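Local coordinates for protein haemagglutinin I (Physarum polycephalum, PDB 3A5P) that is a lectin that probably binds carbohydrates through a minimal domain of legume lectin fold and agglutinates blood cells, at residues 5-10 with 78-83; 15-20 with 32-37; 43-48 with 62-67; 50-55 with 69-74; 56-61 with 96-101. One frame throughout, in Å; residues are numbered along the deposited sequence. Where two conformers were deposited one is given.

Contact 1 of 5, residues 5-10 with 78-83; sequences VQIVDN and ATFTAG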
# COMPACT_ATOMS: atom_id res chain seq x y z
N VAL A 5 3.13 14.35 2.72
CA VAL A 5 2.70 13.56 3.87
C VAL A 5 3.87 13.50 4.86
O VAL A 5 5.01 13.13 4.48
CB VAL A 5 2.25 12.12 3.50
CG1 VAL A 5 1.82 11.36 4.76
CG2 VAL A 5 1.10 12.14 2.48
N GLN A 6 3.60 13.89 6.11
CA GLN A 6 4.57 13.80 7.20
C GLN A 6 4.17 12.66 8.13
O GLN A 6 3.00 12.47 8.41
CB GLN A 6 4.59 15.09 8.01
CG GLN A 6 5.35 16.21 7.32
CD GLN A 6 6.84 16.01 7.42
OE1 GLN A 6 7.38 15.72 8.52
NE2 GLN A 6 7.53 16.13 6.30
N ILE A 7 5.15 11.91 8.62
CA ILE A 7 4.82 10.80 9.52
C ILE A 7 5.53 11.00 10.86
O ILE A 7 6.73 11.30 10.91
CB ILE A 7 5.13 9.41 8.87
CG1 ILE A 7 6.60 9.33 8.43
CG2 ILE A 7 4.16 9.13 7.68
CD1 ILE A 7 7.08 7.93 8.08
N VAL A 8 4.76 10.89 11.95
CA VAL A 8 5.30 11.05 13.30
C VAL A 8 5.09 9.73 14.00
O VAL A 8 3.95 9.28 14.15
CB VAL A 8 4.60 12.21 14.09
CG1 VAL A 8 5.12 12.29 15.51
CG2 VAL A 8 4.79 13.57 13.38
N ASP A 9 6.20 9.10 14.39
CA ASP A 9 6.17 7.78 15.00
C ASP A 9 6.22 7.88 16.52
O ASP A 9 7.30 7.94 17.12
CB ASP A 9 7.35 6.96 14.47
CG ASP A 9 7.37 5.53 15.02
OD1 ASP A 9 6.42 5.09 15.69
OD2 ASP A 9 8.38 4.83 14.75
N ASN A 10 5.06 7.93 17.15
CA ASN A 10 4.98 7.85 18.61
C ASN A 10 4.51 6.47 19.07
O ASN A 10 3.91 6.33 20.14
CB ASN A 10 4.11 8.96 19.19
CG ASN A 10 4.75 10.32 19.04
OD1 ASN A 10 5.98 10.43 18.98
ND2 ASN A 10 3.93 11.36 18.90
N ALA A 78 0.50 12.33 9.64
CA ALA A 78 -0.07 11.14 10.29
C ALA A 78 0.77 10.81 11.51
O ALA A 78 1.97 10.51 11.37
CB ALA A 78 -0.11 9.96 9.31
N THR A 79 0.14 10.86 12.68
CA THR A 79 0.82 10.57 13.95
C THR A 79 0.38 9.20 14.46
O THR A 79 -0.82 8.95 14.68
CB THR A 79 0.58 11.67 15.03
OG1 THR A 79 0.99 12.94 14.51
CG2 THR A 79 1.39 11.37 16.34
N PHE A 80 1.37 8.34 14.68
CA PHE A 80 1.13 6.96 15.09
C PHE A 80 1.32 6.77 16.59
O PHE A 80 2.29 7.23 17.14
CB PHE A 80 2.06 6.04 14.31
CG PHE A 80 1.68 5.96 12.86
CD1 PHE A 80 0.90 4.90 12.39
CD2 PHE A 80 2.04 6.99 11.98
CE1 PHE A 80 0.53 4.84 11.03
CE2 PHE A 80 1.65 6.96 10.62
CZ PHE A 80 0.90 5.88 10.16
N THR A 81 0.36 6.12 17.23
CA THR A 81 0.55 5.70 18.63
C THR A 81 0.21 4.21 18.75
O THR A 81 -0.46 3.64 17.86
CB THR A 81 -0.29 6.56 19.60
OG1 THR A 81 -1.62 6.72 19.07
CG2 THR A 81 0.39 7.94 19.80
N ALA A 82 0.67 3.60 19.85
CA ALA A 82 0.53 2.16 20.07
C ALA A 82 -0.93 1.72 19.97
O ALA A 82 -1.86 2.49 20.29
CB ALA A 82 1.09 1.77 21.44
N GLY A 83 -1.12 0.49 19.52
CA GLY A 83 -2.49 -0.02 19.29
C GLY A 83 -3.04 0.28 17.90
O GLY A 83 -4.24 0.18 17.68
O HOH W 1 2.17 5.00 21.74
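Val8 and Thr79 sit side by side on neighbouring parallel strands. In both residues one branch is trans to the backbone N (Val8 CG1, chi1 176°; Thr79 CG2) and the other (Val8 CG2, Thr79 OG1) lies beside the backbone N. The methyls Val8 CG1 and Thr79 CG2 meet at 3.9 Å, while the OG1 of Thr79 comes within 3.7 Å of CB of Val8. Further along the same face, Thr81 turns its CG2 to the CB of Asn10 at 3.9 Å.

The opposite face carries Ile7, Asp9, Ala78 and Phe80. With chi1 near -69°, the CG of Phe80 stays beside its own backbone N, and one ring edge passes the neighbouring strand: CD2 is 3.7 Å from the carbonyl O of Val8, which lies in the ring plane. That oxygen also accepts from Phe80 N at 2.8 Å in a nearly straight bond (174°). Ala78 bonds to strand 3-10 through both its N (to Gln6 O) and its O (to Val8 N), whereas the last link, Asn10 N to Phe80 O, is weak. Beyond it a water joins Asn10 O to Ala82 N.

This parallel edge pairing belongs to one sheet of the two-sheet beta sandwich expected of a legume-lectin-like fold. Strand 3-10 is outermost within this chain, strand 74-81 lies between it and strand 85-89, and Phe80 and Val5 turn to the interior, packing on strands 17-20 and 30-34.

Contact 2 of 5, residues 15-20 with 32-37; sequences ANLALY and VTVTGY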
# COMPACT_ATOMS: atom_id res chain seq x y z
N ALA A 15 11.46 1.04 11.81
CA ALA A 15 11.56 0.73 10.39
C ALA A 15 10.35 -0.02 9.86
O ALA A 15 10.26 -0.27 8.66
CB ALA A 15 12.86 -0.05 10.07
N ASN A 16 9.41 -0.38 10.73
CA ASN A 16 8.14 -0.97 10.29
C ASN A 16 7.26 0.05 9.58
O ASN A 16 6.36 -0.33 8.82
CB ASN A 16 7.35 -1.59 11.44
CG ASN A 16 8.01 -2.85 11.99
OD1 ASN A 16 8.53 -3.66 11.22
ND2 ASN A 16 7.98 -3.03 13.30
N LEU A 17 7.53 1.32 9.84
CA LEU A 17 6.69 2.42 9.35
C LEU A 17 7.45 3.20 8.27
O LEU A 17 8.59 3.62 8.49
CB LEU A 17 6.30 3.36 10.50
CG LEU A 17 5.71 4.75 10.15
CD1 LEU A 17 4.36 4.61 9.42
CD2 LEU A 17 5.56 5.61 11.40
N ALA A 18 6.82 3.35 7.11
CA ALA A 18 7.44 4.13 6.03
C ALA A 18 6.43 4.72 5.05
O ALA A 18 5.35 4.17 4.82
CB ALA A 18 8.44 3.27 5.26
N LEU A 19 6.83 5.82 4.43
CA LEU A 19 6.05 6.45 3.35
C LEU A 19 6.70 6.14 1.99
O LEU A 19 7.92 6.26 1.84
CB LEU A 19 6.03 7.96 3.57
CG LEU A 19 5.41 8.86 2.49
CD1 LEU A 19 3.89 8.72 2.43
CD2 LEU A 19 5.82 10.33 2.75
N TYR A 20 5.87 5.76 1.02
CA TYR A 20 6.27 5.57 -0.39
C TYR A 20 5.26 6.23 -1.36
O TYR A 20 4.05 6.04 -1.22
CB TYR A 20 6.35 4.08 -0.75
CG TYR A 20 7.30 3.30 0.13
CD1 TYR A 20 8.68 3.46 0.00
CD2 TYR A 20 6.82 2.46 1.13
CE1 TYR A 20 9.57 2.79 0.84
CE2 TYR A 20 7.71 1.75 1.96
CZ TYR A 20 9.08 1.92 1.80
OH TYR A 20 9.98 1.26 2.63
N VAL A 32 1.24 5.20 3.10
CA VAL A 32 1.91 5.00 4.39
C VAL A 32 1.75 3.54 4.78
O VAL A 32 0.62 3.04 4.92
CB VAL A 32 1.38 5.94 5.51
CG1 VAL A 32 2.07 5.62 6.83
CG2 VAL A 32 1.66 7.38 5.14
N THR A 33 2.89 2.87 4.94
CA THR A 33 2.91 1.43 5.15
C THR A 33 3.40 1.10 6.56
O THR A 33 4.30 1.76 7.07
CB THR A 33 3.82 0.72 4.11
OG1 THR A 33 5.17 1.23 4.21
CG2 THR A 33 3.24 0.91 2.68
N VAL A 34 2.76 0.11 7.18
CA VAL A 34 3.18 -0.38 8.51
C VAL A 34 3.13 -1.89 8.42
O VAL A 34 2.07 -2.48 8.11
CB VAL A 34 2.21 0.09 9.65
CG1 VAL A 34 2.72 -0.41 11.03
CG2 VAL A 34 2.05 1.61 9.66
N THR A 35 4.28 -2.52 8.66
CA THR A 35 4.39 -3.97 8.49
C THR A 35 3.30 -4.68 9.27
O THR A 35 3.12 -4.42 10.49
CB THR A 35 5.76 -4.43 8.98
OG1 THR A 35 6.78 -3.89 8.13
CG2 THR A 35 5.83 -5.97 9.01
N GLY A 36 2.56 -5.54 8.57
CA GLY A 36 1.51 -6.36 9.19
C GLY A 36 0.13 -5.79 8.94
O GLY A 36 -0.88 -6.46 9.19
N TYR A 37 0.07 -4.55 8.45
CA TYR A 37 -1.20 -3.88 8.23
C TYR A 37 -1.38 -3.46 6.78
O TYR A 37 -0.42 -3.36 6.03
CB TYR A 37 -1.28 -2.63 9.11
CG TYR A 37 -1.17 -2.96 10.58
CD1 TYR A 37 -2.30 -3.32 11.31
CD2 TYR A 37 0.07 -2.96 11.21
CE1 TYR A 37 -2.20 -3.65 12.67
CE2 TYR A 37 0.19 -3.28 12.57
CZ TYR A 37 -0.95 -3.62 13.29
OH TYR A 37 -0.87 -3.93 14.62
O HOH W 2 6.76 -0.03 6.13
O HOH W 3 9.25 -4.68 8.60
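Leu17 to Leu19 run antiparallel to Val32 to Val34 in a beta hairpin, the strand axes 4.7 Å apart and at 152°, with Ala18 and Thr33 as the hydrogen-bonded pair between two non-hydrogen-bonded ones. Thr33 N gives a straight bond (176°) to Ala18 O, and Ala18 N returns one to Thr33 O. Past the strand end, Thr35 N reaches Asn16 O at 3.0 Å; a type II turn, Val34 to Tyr37, follows.

On the face bearing the leucines and valines, Leu17 does most of the touching with one methyl. Its CG stands trans to the backbone N (chi1 166°), and CD1 meets Val32 CG1 at 3.6 Å and Val34 CG2 at 3.8 Å. Val32 is shared, for its other branch, CG2, lies against Leu19 CD1.

The other face, with Ala18, Thr33 and the Tyr20 ring, is mixed. The Tyr20 side chain crosses that of Thr33 at about a right angle, and OG1 of Thr33 lies at the ring edge, 3.4 Å from CE2 of Tyr20. A water links this OG1 to Asn16 O, and at the strand end a second water bridges OD1 of Asn16 and OG1 of Thr35.

The division of chemistry follows the surroundings. The aliphatic face turns inward to Phe80 and strand 3-10, whereas the hydroxyl-bearing face meets the second subunit, where Tyr20 stacks on Tyr20 of the neighbouring chain. The interior side is thus joined by methyl packing, while the other side adds a hydroxyl, water bridges and an aromatic surface that meets the second subunit.

Contact 3 of 5, residues 43-48 with 62-67; sequences SEIGPK and DDRAFQ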
# COMPACT_ATOMS: atom_id res chain seq x y z
N SER A 43 -4.66 10.25 -1.67
CA SER A 43 -4.77 10.55 -3.11
C SER A 43 -5.85 11.58 -3.38
O SER A 43 -6.62 11.95 -2.49
CB SER A 43 -5.04 9.25 -3.91
OG SER A 43 -6.36 8.76 -3.70
N GLU A 44 -5.92 12.01 -4.64
CA GLU A 44 -6.90 13.00 -5.07
C GLU A 44 -8.17 12.37 -5.65
O GLU A 44 -8.79 12.95 -6.55
CB GLU A 44 -6.22 14.01 -6.01
CG GLU A 44 -5.16 14.80 -5.28
CD GLU A 44 -4.58 15.98 -6.05
OE1 GLU A 44 -4.84 16.12 -7.27
OE2 GLU A 44 -3.82 16.76 -5.42
N ILE A 45 -8.60 11.23 -5.12
CA ILE A 45 -9.87 10.62 -5.56
C ILE A 45 -11.05 11.46 -5.09
O ILE A 45 -11.21 11.72 -3.90
CB ILE A 45 -10.01 9.15 -5.09
CG1 ILE A 45 -9.00 8.29 -5.85
CG2 ILE A 45 -11.45 8.62 -5.31
CD1 ILE A 45 -8.78 6.93 -5.24
N GLY A 46 -11.88 11.90 -6.04
CA GLY A 46 -12.98 12.81 -5.73
C GLY A 46 -14.32 12.16 -5.42
O GLY A 46 -14.41 10.94 -5.28
N PRO A 47 -15.37 12.99 -5.29
CA PRO A 47 -15.33 14.45 -5.44
C PRO A 47 -14.87 15.15 -4.16
O PRO A 47 -14.70 14.49 -3.12
CB PRO A 47 -16.79 14.80 -5.72
CG PRO A 47 -17.56 13.78 -4.94
CD PRO A 47 -16.73 12.50 -4.97
N LYS A 48 -14.65 16.46 -4.23
CA LYS A 48 -14.33 17.24 -3.04
C LYS A 48 -15.58 17.38 -2.18
O LYS A 48 -16.60 17.89 -2.66
CB LYS A 48 -13.76 18.61 -3.40
CG LYS A 48 -13.37 19.43 -2.17
CD LYS A 48 -12.35 20.52 -2.46
CE LYS A 48 -12.98 21.78 -3.06
NZ LYS A 48 -13.98 22.38 -2.15
N ASP A 62 -8.80 -0.95 1.67
CA ASP A 62 -9.78 -0.84 0.58
C ASP A 62 -10.70 0.37 0.75
O ASP A 62 -11.19 0.95 -0.22
CB ASP A 62 -10.71 -2.08 0.55
CG ASP A 62 -10.09 -3.32 -0.11
OD1 ASP A 62 -8.92 -3.65 0.08
OD2 ASP A 62 -10.83 -4.05 -0.79
N ASP A 63 -10.95 0.74 2.00
CA ASP A 63 -12.10 1.58 2.33
C ASP A 63 -11.80 3.06 2.49
O ASP A 63 -10.80 3.46 3.09
CB ASP A 63 -12.78 1.04 3.57
CG ASP A 63 -13.20 -0.40 3.41
OD1 ASP A 63 -13.74 -0.80 2.33
OD2 ASP A 63 -12.98 -1.15 4.37
N ARG A 64 -12.70 3.88 1.96
CA ARG A 64 -12.56 5.31 2.13
C ARG A 64 -12.75 5.65 3.61
O ARG A 64 -13.80 5.34 4.20
CB ARG A 64 -13.51 6.07 1.24
CG ARG A 64 -13.13 7.52 1.12
CD ARG A 64 -14.23 8.28 0.51
NE ARG A 64 -14.10 8.35 -0.93
CZ ARG A 64 -13.99 9.48 -1.61
NH1 ARG A 64 -13.99 10.63 -0.97
NH2 ARG A 64 -13.91 9.45 -2.93
N ALA A 65 -11.72 6.23 4.21
CA ALA A 65 -11.72 6.58 5.62
C ALA A 65 -12.35 7.97 5.84
O ALA A 65 -13.33 8.12 6.59
CB ALA A 65 -10.30 6.53 6.19
N PHE A 66 -11.79 8.98 5.16
CA PHE A 66 -12.26 10.37 5.24
C PHE A 66 -11.51 11.23 4.24
O PHE A 66 -10.57 10.75 3.59
CB PHE A 66 -12.11 10.98 6.66
CG PHE A 66 -10.84 10.57 7.38
CD1 PHE A 66 -9.60 11.13 7.03
CD2 PHE A 66 -10.88 9.62 8.41
CE1 PHE A 66 -8.41 10.74 7.70
CE2 PHE A 66 -9.70 9.22 9.08
CZ PHE A 66 -8.48 9.79 8.73
N GLN A 67 -11.90 12.50 4.15
CA GLN A 67 -11.20 13.43 3.29
C GLN A 67 -10.71 14.59 4.12
O GLN A 67 -11.43 15.05 5.04
CB GLN A 67 -12.13 13.92 2.19
CG GLN A 67 -11.45 14.72 1.10
CD GLN A 67 -12.42 15.07 -0.03
OE1 GLN A 67 -13.03 16.15 -0.01
NE2 GLN A 67 -12.62 14.15 -0.97
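Arg64 and Gln67 reach from strand 63-70 to the carbonyls of Gly46 and Pro47, in the loop that follows strand 40-43. Between them lies a classic beta bulge, in which Ala65 and Phe66 both face Val58; the CB atoms of Arg64 and Gln67 both point to the loop. The peptide bond before Pro47 is cis; the carbonyl of this cis bond (Gly46 O) and that of the proline itself are the two acceptors.

The close-fitting part is the buried Gln67. An extended chain (CG trans to the backbone N, chi1 -171°) carries the terminal amide across to the loop. NE2 donates to Pro47 O at 3.0 Å and 175°, with the oxygen in the amide plane. Thr57 OG1 is also bonded to this nitrogen, while OE1 of Gln67 accepts from the backbone N of Thr49 and of Val50; both ends of the amide are therefore engaged, which should fix its rotation.

The outer part is looser. CB of Pro47 points away from the strand and Lys48 lies exposed, its NZ turned back to the carbonyls of Val50 and Gln52. Arg64 is only partly covered: its NH2 passes Ile45 CG2 at 3.5 Å and also forms a salt bridge with the terminal carboxylate of Ala104 of the second subunit. On the loop, the carbonyl O of Gly46 receives NH2 of Arg64 at 2.8 Å, from above the carbonyl plane and with a bent N-H angle of 135°.

Contact 4 of 5, residues 50-55 with 69-74; sequences VHQSWY and GYEGGG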
# COMPACT_ATOMS: atom_id res chain seq x y z
N VAL A 50 -14.89 18.38 1.31
CA VAL A 50 -14.42 19.36 2.29
C VAL A 50 -14.66 20.80 1.83
O VAL A 50 -14.78 21.06 0.62
CB VAL A 50 -12.92 19.15 2.64
CG1 VAL A 50 -12.71 17.80 3.32
CG2 VAL A 50 -12.05 19.26 1.39
N HIS A 51 -14.70 21.74 2.79
CA HIS A 51 -14.96 23.14 2.47
C HIS A 51 -13.74 23.91 1.95
O HIS A 51 -13.88 24.92 1.24
CB HIS A 51 -15.63 23.87 3.65
CG HIS A 51 -17.04 23.42 3.92
ND1 HIS A 51 -17.67 23.62 5.13
CD2 HIS A 51 -17.93 22.79 3.12
CE1 HIS A 51 -18.89 23.12 5.07
NE2 HIS A 51 -19.08 22.61 3.86
N GLN A 52 -12.53 23.43 2.27
CA GLN A 52 -11.30 24.08 1.81
C GLN A 52 -11.15 24.00 0.29
O GLN A 52 -11.83 23.21 -0.36
CB GLN A 52 -10.07 23.48 2.50
CG GLN A 52 -10.02 23.72 4.02
CD GLN A 52 -10.98 22.84 4.81
OE1 GLN A 52 -11.46 21.81 4.32
NE2 GLN A 52 -11.24 23.23 6.06
N SER A 53 -10.27 24.85 -0.26
CA SER A 53 -10.00 24.89 -1.71
C SER A 53 -9.55 23.54 -2.26
O SER A 53 -9.99 23.13 -3.35
CB SER A 53 -8.91 25.92 -2.04
OG SER A 53 -9.20 27.21 -1.53
N TRP A 54 -8.68 22.86 -1.50
CA TRP A 54 -8.02 21.63 -1.96
C TRP A 54 -8.24 20.49 -0.98
O TRP A 54 -8.53 20.72 0.18
CB TRP A 54 -6.51 21.85 -2.12
CG TRP A 54 -6.16 23.17 -2.69
CD1 TRP A 54 -5.42 24.15 -2.11
CD2 TRP A 54 -6.58 23.68 -3.96
NE1 TRP A 54 -5.32 25.23 -2.94
CE2 TRP A 54 -6.04 24.98 -4.08
CE3 TRP A 54 -7.36 23.16 -5.00
CZ2 TRP A 54 -6.25 25.76 -5.21
CZ3 TRP A 54 -7.57 23.95 -6.12
CH2 TRP A 54 -7.01 25.24 -6.22
N TYR A 55 -8.07 19.26 -1.47
CA TYR A 55 -8.39 18.09 -0.67
C TYR A 55 -7.41 16.93 -0.87
O TYR A 55 -6.68 16.87 -1.87
CB TYR A 55 -9.84 17.63 -0.93
CG TYR A 55 -10.02 16.97 -2.28
CD1 TYR A 55 -9.83 15.60 -2.43
CD2 TYR A 55 -10.33 17.74 -3.42
CE1 TYR A 55 -9.96 14.98 -3.68
CE2 TYR A 55 -10.48 17.13 -4.68
CZ TYR A 55 -10.28 15.76 -4.80
OH TYR A 55 -10.42 15.12 -6.02
N GLY A 69 -8.91 18.59 4.05
CA GLY A 69 -8.84 19.83 3.26
C GLY A 69 -7.59 20.63 3.59
O GLY A 69 -7.01 20.51 4.69
N TYR A 70 -7.17 21.44 2.63
CA TYR A 70 -6.04 22.33 2.84
C TYR A 70 -6.08 23.57 1.95
O TYR A 70 -6.76 23.60 0.91
CB TYR A 70 -4.69 21.56 2.69
CG TYR A 70 -4.33 21.16 1.27
CD1 TYR A 70 -3.57 22.00 0.45
CD2 TYR A 70 -4.76 19.92 0.73
CE1 TYR A 70 -3.23 21.64 -0.85
CE2 TYR A 70 -4.42 19.55 -0.59
CZ TYR A 70 -3.66 20.43 -1.37
OH TYR A 70 -3.33 20.10 -2.67
N GLU A 71 -5.36 24.59 2.40
CA GLU A 71 -5.09 25.77 1.61
C GLU A 71 -3.58 25.83 1.42
O GLU A 71 -2.83 25.26 2.21
CB GLU A 71 -5.57 27.02 2.36
CG GLU A 71 -7.04 27.03 2.72
CD GLU A 71 -7.96 27.12 1.51
OE1 GLU A 71 -7.49 27.52 0.41
OE2 GLU A 71 -9.15 26.78 1.66
N GLY A 72 -3.14 26.54 0.38
CA GLY A 72 -1.71 26.68 0.09
C GLY A 72 -1.09 25.33 -0.25
O GLY A 72 -1.75 24.48 -0.84
N GLY A 73 0.17 25.14 0.14
CA GLY A 73 0.83 23.84 0.02
C GLY A 73 0.46 22.96 1.20
O GLY A 73 0.83 23.24 2.33
N GLY A 74 -0.28 21.88 0.92
CA GLY A 74 -0.79 20.99 1.97
C GLY A 74 0.25 20.07 2.59
O GLY A 74 1.18 19.63 1.92
O HOH W 4 -5.10 18.18 -3.62
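Trp54 and Tyr70 form the hydrogen-bonded pair at the open end of the beta hairpin made by strands 54-60 and 63-70. The two bonds differ in length: Tyr70 N reaches Trp54 O at 2.9 Å, whereas Trp54 N meets Tyr70 O at a longer 3.2 Å.

Just beyond the strand, the carboxylate of Glu71 takes two donors from Ser53. The bend at chi2 (-68°) folds the acid back, although its CB points away. OE1 accepts from Ser53 OG at 2.6 Å on its syn lone pair, and OE2 accepts from Ser53 N at 2.9 Å from above the carboxylate plane.

Tyr70 OH donates to a water that in turn donates to Tyr55 O at 2.7 Å; the same hydroxyl is hydrogen-bonded to Val2 N, and the hydroxyl of Tyr55 to Glu44 O. The Gly69 backbone, whose carbonyl is bonded to Thr90 OG1, is covered by Val50 CG2 and by OE1 of Gln52.

The Trp54 and Tyr70 rings are oblique to each other. The clear CH-pi contact is made by Trp54 CB, 3.4 Å from the Tyr70 ring centroid and over its face.

Contact 5 of 5, residues 56-61 with 96-101; sequences ITVHNG and QHLTLK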
# COMPACT_ATOMS: atom_id res chain seq x y z
N ILE A 56 -7.39 16.05 0.13
CA ILE A 56 -6.66 14.79 0.09
C ILE A 56 -7.61 13.73 0.65
O ILE A 56 -8.10 13.85 1.78
CB ILE A 56 -5.38 14.82 0.98
CG1 ILE A 56 -4.51 16.03 0.64
CG2 ILE A 56 -4.57 13.48 0.78
CD1 ILE A 56 -3.40 16.33 1.71
N THR A 57 -7.88 12.70 -0.16
CA THR A 57 -8.73 11.58 0.25
C THR A 57 -7.87 10.47 0.84
O THR A 57 -6.78 10.19 0.36
CB THR A 57 -9.53 11.06 -0.93
OG1 THR A 57 -10.37 12.12 -1.39
CG2 THR A 57 -10.38 9.86 -0.51
N VAL A 58 -8.37 9.88 1.92
CA VAL A 58 -7.63 8.84 2.64
C VAL A 58 -8.39 7.53 2.56
O VAL A 58 -9.60 7.48 2.88
CB VAL A 58 -7.38 9.27 4.11
CG1 VAL A 58 -6.61 8.17 4.89
CG2 VAL A 58 -6.61 10.58 4.14
N HIS A 59 -7.70 6.49 2.08
CA HIS A 59 -8.24 5.14 2.13
C HIS A 59 -7.49 4.29 3.16
O HIS A 59 -6.25 4.26 3.20
CB HIS A 59 -8.17 4.48 0.75
CG HIS A 59 -9.24 4.96 -0.18
ND1 HIS A 59 -9.13 6.14 -0.89
CD2 HIS A 59 -10.45 4.44 -0.50
CE1 HIS A 59 -10.22 6.32 -1.61
NE2 HIS A 59 -11.03 5.30 -1.40
N ASN A 60 -8.25 3.63 4.02
CA ASN A 60 -7.68 2.70 4.99
C ASN A 60 -7.82 1.29 4.40
O ASN A 60 -8.90 0.69 4.43
CB ASN A 60 -8.39 2.85 6.34
CG ASN A 60 -7.70 2.11 7.48
OD1 ASN A 60 -6.63 1.50 7.30
ND2 ASN A 60 -8.32 2.14 8.65
N GLY A 61 -6.73 0.79 3.80
CA GLY A 61 -6.83 -0.42 2.99
C GLY A 61 -7.78 -0.11 1.83
O GLY A 61 -7.59 0.91 1.12
N GLN A 96 -8.42 13.76 12.17
CA GLN A 96 -9.31 12.61 12.06
C GLN A 96 -8.55 11.34 12.41
O GLN A 96 -7.38 11.20 12.07
CB GLN A 96 -9.91 12.56 10.67
CG GLN A 96 -10.75 13.82 10.39
CD GLN A 96 -11.51 13.73 9.12
OE1 GLN A 96 -12.53 13.05 9.03
NE2 GLN A 96 -11.02 14.44 8.10
N HIS A 97 -9.23 10.43 13.10
CA HIS A 97 -8.62 9.22 13.59
C HIS A 97 -9.01 8.01 12.73
O HIS A 97 -10.14 7.93 12.25
CB HIS A 97 -9.05 9.00 15.04
CG HIS A 97 -8.58 7.72 15.64
ND1 HIS A 97 -9.34 6.57 15.62
CD2 HIS A 97 -7.44 7.41 16.31
CE1 HIS A 97 -8.69 5.60 16.24
NE2 HIS A 97 -7.52 6.08 16.65
N LEU A 98 -8.07 7.08 12.56
CA LEU A 98 -8.39 5.73 12.10
C LEU A 98 -7.53 4.72 12.87
O LEU A 98 -6.58 5.09 13.58
CB LEU A 98 -8.18 5.58 10.57
CG LEU A 98 -6.77 5.83 9.98
CD1 LEU A 98 -5.84 4.60 10.13
CD2 LEU A 98 -6.80 6.28 8.48
N THR A 99 -7.88 3.45 12.71
CA THR A 99 -7.07 2.38 13.24
C THR A 99 -6.64 1.46 12.13
O THR A 99 -7.45 1.08 11.25
CB THR A 99 -7.77 1.57 14.34
OG1 THR A 99 -9.07 1.17 13.88
CG2 THR A 99 -7.89 2.39 15.59
N LEU A 100 -5.35 1.13 12.17
CA LEU A 100 -4.73 0.22 11.20
C LEU A 100 -5.49 -1.10 11.14
O LEU A 100 -5.96 -1.60 12.17
CB LEU A 100 -3.27 -0.04 11.60
CG LEU A 100 -2.34 1.18 11.50
CD1 LEU A 100 -0.90 0.83 11.98
CD2 LEU A 100 -2.33 1.78 10.09
N LYS A 101 -5.58 -1.66 9.94
CA LYS A 101 -6.27 -2.93 9.73
C LYS A 101 -5.26 -4.03 9.53
O LYS A 101 -4.44 -3.97 8.59
CB LYS A 101 -7.19 -2.82 8.52
CG LYS A 101 -8.36 -1.91 8.77
CD LYS A 101 -8.73 -1.12 7.52
CE LYS A 101 -9.36 -1.97 6.48
NZ LYS A 101 -10.35 -1.18 5.72
O HOH W 5 -4.56 -0.26 7.78
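Asn60 meets Thr99 and Lys101 across the gap between the two sheets of the sandwich. Its amide is held at both ends: ND2 donates to Thr99 O at 2.9 Å and 164°, with the acceptor in the amide plane, and OD1 accepts from a water at 2.8 Å that itself accepts from Lys101 N. Between these ends CD of Lys101 lies against the amide, 3.4 Å from CG of Asn60. The lysine then curls on, bent at chi2, chi3 and chi4, until NZ donates to Asn60 O at 2.7 Å. CG trans to the backbone N (chi1 -170°) directs the Asn60 amide toward Thr99 and Lys101.

Leu98 borders this polar cluster, its CD1 3.8 Å from ND2 of Asn60; its CD2 makes the apolar touch with Val58 CG1 at 4.1 Å, a looser approach that fits strand axes 9.1 Å apart.

Farther out, Val86 and Ile88 pack on Leu98 from within its own sheet, and Ile40 and Phe42 pack on Val58. Lys101 NZ forms salt bridges with Asp63 of its own chain and with Asp62 of the second subunit.

Since the strands share no backbone bonds, side-chain groups and one water join the sheets here. Both the oxygen and the nitrogen of the buried Asn60 amide have a hydrogen-bond partner, and the two carboxylates near NZ would be expected to stabilise a charged lysine at this subunit boundary.

Contacts 1, 2 and 4 join adjacent strands by backbone bonds, parallel in contact 1 and antiparallel in the others, while contact 5 crosses between the sheets and contact 3 holds a loop by side chains. Contact 5 is the buried one, its centre about 6 Å from the centre of the chain; contacts 1 and 3 are surface, 2 and 4 partly buried. Contacts 4 and 5 share strand 54-60, contacts 3 and 4 strand 63-70. Phe80 of contact 1 packs on Val32 and Leu17 of contact 2 and on Leu100 of contact 5, linking these apolar sides. Charged chemistry gathers where contacts 3 and 5 meet the second subunit; contact 2 meets it with aromatic and hydroxyl groups.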